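Local coordinates for protein arylesterase (PDB 5L2P) that hydrolyses aromatic esters such as phenyl acetate and organophosphates such as paraoxon, acting as a serine esterase of broad specificity, at residues K71-H82 with C105-L116. Numbering follows the deposited sequence.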
# COMPACT_ATOMS: atom_id res chain seq x y z
N LYS A 71 -13.80 -12.80 38.20
CA LYS A 71 -13.74 -14.26 38.27
C LYS A 71 -12.33 -14.68 37.88
O LYS A 71 -11.89 -14.43 36.75
CB LYS A 71 -14.76 -14.93 37.32
CG LYS A 71 -16.08 -14.17 37.15
CD LYS A 71 -17.29 -15.07 36.83
CE LYS A 71 -18.65 -14.42 37.16
NZ LYS A 71 -19.13 -13.41 36.15
N ARG A 72 -11.62 -15.33 38.80
CA ARG A 72 -10.27 -15.80 38.55
C ARG A 72 -10.29 -17.30 38.22
O ARG A 72 -10.63 -18.09 39.06
CB ARG A 72 -9.42 -15.56 39.78
CG ARG A 72 -7.93 -15.64 39.54
CD ARG A 72 -7.15 -15.42 40.82
NE ARG A 72 -5.72 -15.57 40.56
CZ ARG A 72 -4.75 -15.38 41.44
NH1 ARG A 72 -5.04 -15.01 42.68
NH2 ARG A 72 -3.48 -15.57 41.09
N THR A 73 -9.90 -17.66 37.00
CA THR A 73 -9.96 -19.05 36.56
C THR A 73 -8.60 -19.61 36.12
O THR A 73 -8.53 -20.77 35.66
CB THR A 73 -10.90 -19.21 35.37
OG1 THR A 73 -10.45 -18.36 34.30
CG2 THR A 73 -12.30 -18.84 35.75
N ASN A 74 -7.52 -18.82 36.23
CA ASN A 74 -6.19 -19.36 35.99
C ASN A 74 -5.12 -18.65 36.82
O ASN A 74 -5.38 -17.59 37.42
CB ASN A 74 -5.84 -19.31 34.50
CG ASN A 74 -5.75 -17.91 33.97
OD1 ASN A 74 -4.79 -17.20 34.23
ND2 ASN A 74 -6.76 -17.50 33.21
N ASN A 75 -3.93 -19.24 36.84
CA ASN A 75 -2.82 -18.71 37.62
C ASN A 75 -1.80 -17.93 36.77
O ASN A 75 -0.65 -17.84 37.13
CB ASN A 75 -2.15 -19.81 38.44
CG ASN A 75 -1.69 -21.01 37.58
OD1 ASN A 75 -1.90 -21.02 36.38
ND2 ASN A 75 -1.08 -22.01 38.21
N GLY A 76 -2.26 -17.34 35.68
CA GLY A 76 -1.44 -16.48 34.88
C GLY A 76 -1.31 -15.07 35.39
O GLY A 76 -2.05 -14.65 36.26
N LEU A 77 -0.31 -14.36 34.86
CA LEU A 77 -0.03 -12.99 35.25
C LEU A 77 0.31 -12.16 34.04
O LEU A 77 1.08 -12.57 33.21
CB LEU A 77 1.14 -12.96 36.24
CG LEU A 77 1.71 -11.58 36.59
CD1 LEU A 77 0.72 -10.81 37.43
CD2 LEU A 77 3.08 -11.67 37.24
N VAL A 78 -0.27 -10.96 33.97
CA VAL A 78 -0.01 -10.02 32.90
C VAL A 78 0.58 -8.74 33.45
O VAL A 78 -0.06 -8.06 34.24
CB VAL A 78 -1.29 -9.70 32.13
CG1 VAL A 78 -1.04 -8.64 31.05
CG2 VAL A 78 -1.89 -10.98 31.52
N MET A 79 1.82 -8.43 33.05
CA MET A 79 2.45 -7.18 33.41
C MET A 79 2.04 -6.13 32.40
O MET A 79 2.21 -6.32 31.18
CB MET A 79 3.95 -7.29 33.38
CG MET A 79 4.53 -8.34 34.30
SD MET A 79 4.26 -8.00 36.03
CE MET A 79 5.01 -6.40 36.24
N HIS A 80 1.51 -5.01 32.90
CA HIS A 80 0.98 -3.98 32.03
C HIS A 80 1.82 -2.70 32.15
O HIS A 80 1.92 -2.13 33.23
CB HIS A 80 -0.47 -3.71 32.39
CG HIS A 80 -1.12 -2.63 31.56
ND1 HIS A 80 -2.30 -2.01 31.94
CD2 HIS A 80 -0.76 -2.06 30.39
CE1 HIS A 80 -2.64 -1.11 31.03
NE2 HIS A 80 -1.72 -1.13 30.08
N PHE A 81 2.41 -2.28 31.04
CA PHE A 81 3.16 -1.05 30.99
C PHE A 81 2.37 -0.04 30.17
O PHE A 81 2.04 -0.32 28.99
CB PHE A 81 4.51 -1.30 30.34
CG PHE A 81 5.24 -2.52 30.86
CD1 PHE A 81 5.31 -2.78 32.21
CD2 PHE A 81 5.89 -3.37 30.00
CE1 PHE A 81 6.01 -3.86 32.70
CE2 PHE A 81 6.61 -4.47 30.47
CZ PHE A 81 6.65 -4.73 31.83
N HIS A 82 2.02 1.11 30.77
CA HIS A 82 1.25 2.14 30.06
C HIS A 82 2.06 2.84 28.98
O HIS A 82 3.27 2.80 28.99
CB HIS A 82 0.70 3.20 31.05
CG HIS A 82 1.77 4.04 31.68
ND1 HIS A 82 2.26 5.17 31.09
CD2 HIS A 82 2.45 3.89 32.85
CE1 HIS A 82 3.20 5.70 31.86
NE2 HIS A 82 3.33 4.95 32.93
N CYS A 105 -8.91 -11.87 30.62
CA CYS A 105 -7.92 -12.91 30.92
C CYS A 105 -8.36 -13.83 32.05
O CYS A 105 -7.93 -14.99 32.10
CB CYS A 105 -6.59 -12.27 31.35
SG CYS A 105 -5.74 -11.46 30.00
N GLU A 106 -9.17 -13.30 32.97
CA GLU A 106 -9.58 -13.97 34.19
C GLU A 106 -8.35 -14.32 35.02
O GLU A 106 -8.21 -15.45 35.55
CB GLU A 106 -10.43 -15.20 33.87
CG GLU A 106 -11.75 -14.82 33.22
CD GLU A 106 -12.53 -16.02 32.70
OE1 GLU A 106 -12.43 -17.12 33.32
OE2 GLU A 106 -13.23 -15.85 31.67
N CYS A 107 -7.46 -13.34 35.11
CA CYS A 107 -6.22 -13.51 35.83
C CYS A 107 -5.74 -12.19 36.38
O CYS A 107 -6.25 -11.15 36.06
CB CYS A 107 -5.16 -14.10 34.90
SG CYS A 107 -4.36 -12.89 33.82
N THR A 108 -4.70 -12.27 37.19
CA THR A 108 -4.13 -11.11 37.86
C THR A 108 -3.35 -10.22 36.89
O THR A 108 -2.63 -10.71 36.02
CB THR A 108 -3.14 -11.59 38.91
OG1 THR A 108 -3.72 -12.67 39.68
CG2 THR A 108 -2.67 -10.40 39.80
N VAL A 109 -3.51 -8.92 37.03
CA VAL A 109 -2.82 -7.94 36.19
C VAL A 109 -2.08 -6.96 37.10
O VAL A 109 -2.64 -6.50 38.11
CB VAL A 109 -3.81 -7.19 35.31
CG1 VAL A 109 -3.14 -6.03 34.59
CG2 VAL A 109 -4.47 -8.15 34.32
N ILE A 110 -0.84 -6.65 36.77
CA ILE A 110 -0.04 -5.70 37.53
C ILE A 110 0.42 -4.56 36.62
O ILE A 110 1.19 -4.77 35.67
CB ILE A 110 1.19 -6.35 38.18
CG1 ILE A 110 0.74 -7.43 39.16
CG2 ILE A 110 2.08 -5.31 38.85
CD1 ILE A 110 1.89 -8.19 39.80
N SER A 111 -0.06 -3.35 36.93
CA SER A 111 0.27 -2.17 36.15
C SER A 111 1.45 -1.47 36.83
O SER A 111 1.48 -1.36 38.07
CB SER A 111 -0.94 -1.27 36.11
OG SER A 111 -0.74 -0.17 35.25
N VAL A 112 2.43 -1.01 36.04
CA VAL A 112 3.64 -0.40 36.59
C VAL A 112 3.74 1.11 36.29
O VAL A 112 3.53 1.54 35.14
CB VAL A 112 4.89 -1.10 36.04
CG1 VAL A 112 6.15 -0.62 36.76
CG2 VAL A 112 4.75 -2.62 36.14
N ASP A 113 4.04 1.90 37.32
CA ASP A 113 4.38 3.33 37.14
C ASP A 113 5.88 3.56 36.98
O ASP A 113 6.52 4.08 37.89
CB ASP A 113 3.88 4.17 38.34
CG ASP A 113 2.64 4.93 38.04
OD1 ASP A 113 2.28 5.09 36.85
OD2 ASP A 113 2.06 5.38 39.03
N TYR A 114 6.42 3.16 35.84
CA TYR A 114 7.85 3.33 35.56
C TYR A 114 8.19 4.80 35.48
O TYR A 114 7.35 5.63 35.16
CB TYR A 114 8.26 2.59 34.25
CG TYR A 114 7.47 3.00 33.04
CD1 TYR A 114 7.85 4.10 32.28
CD2 TYR A 114 6.32 2.31 32.66
CE1 TYR A 114 7.11 4.50 31.19
CE2 TYR A 114 5.57 2.70 31.55
CZ TYR A 114 5.97 3.79 30.82
OH TYR A 114 5.27 4.18 29.72
N ARG A 115 9.45 5.12 35.75
CA ARG A 115 9.90 6.52 35.71
C ARG A 115 9.97 7.05 34.29
O ARG A 115 10.37 6.34 33.37
CB ARG A 115 11.26 6.67 36.38
CG ARG A 115 11.18 6.63 37.89
CD ARG A 115 12.57 6.62 38.50
NE ARG A 115 13.18 5.31 38.44
CZ ARG A 115 14.36 4.99 38.95
NH1 ARG A 115 15.08 5.87 39.59
NH2 ARG A 115 14.81 3.75 38.82
N LEU A 116 9.61 8.33 34.16
CA LEU A 116 9.41 8.99 32.88
C LEU A 116 10.48 10.04 32.56
O LEU A 116 11.12 10.61 33.47
CB LEU A 116 8.05 9.70 32.87
CG LEU A 116 6.83 8.82 33.20
CD1 LEU A 116 5.57 9.66 33.18
CD2 LEU A 116 6.71 7.66 32.23
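In both His82 and Tyr114 the CG stands between the backbone N and the carbonyl carbon (chi1 67° in His82), which helps turn the rings toward each other. The two rings form an offset stack with centroids 4.3 Å apart. Their planes are only 11° from parallel. Tyr114 OH lies over the rim of the imidazole and gives a hydrogen bond to His82 O from above the carbonyl plane. Leu116 CD2 meets the edge of the same imidazole.

Upstream, strands 77-81 and 108-112 run parallel. They are the two strands of a right-handed beta-alpha-beta crossover through helix 95-105, within the alpha/beta hydrolase sheet. Val78 and His80 each donate and accept a backbone bond, pairing with Thr108, Ile110 and Val112. His80 N to Ile110 O is 2.8 Å and nearly straight, at 171°. On one face Met79 bends at chi2 and chi3, which brings CE 3.8 Å from Val112 CG2. Val112 CG2 also lies at the edge of the Phe81 ring, near its plane. On the other face Val78 CG2 packs on Cys107 SG, with Leu301 of helix 287-305 beside it.

At the far end Asn74 is held at both amide atoms. ND2 donates to Cys105 O at 3.0 Å, and OD1 accepts from Gly76 N in an Asx turn. Thr73 OG1 donates to Glu106 OE1, while Glu106 OE2 is salt-bridged to Lys302.

Replacing Tyr114 by an alanine is likely to leave His82 O without its hydroxyl donor and the imidazole without its stacking partner. His82 begins the His-Gly-Gly motif, by similarity the oxyanion hole, and these contacts are consistent with steadying it.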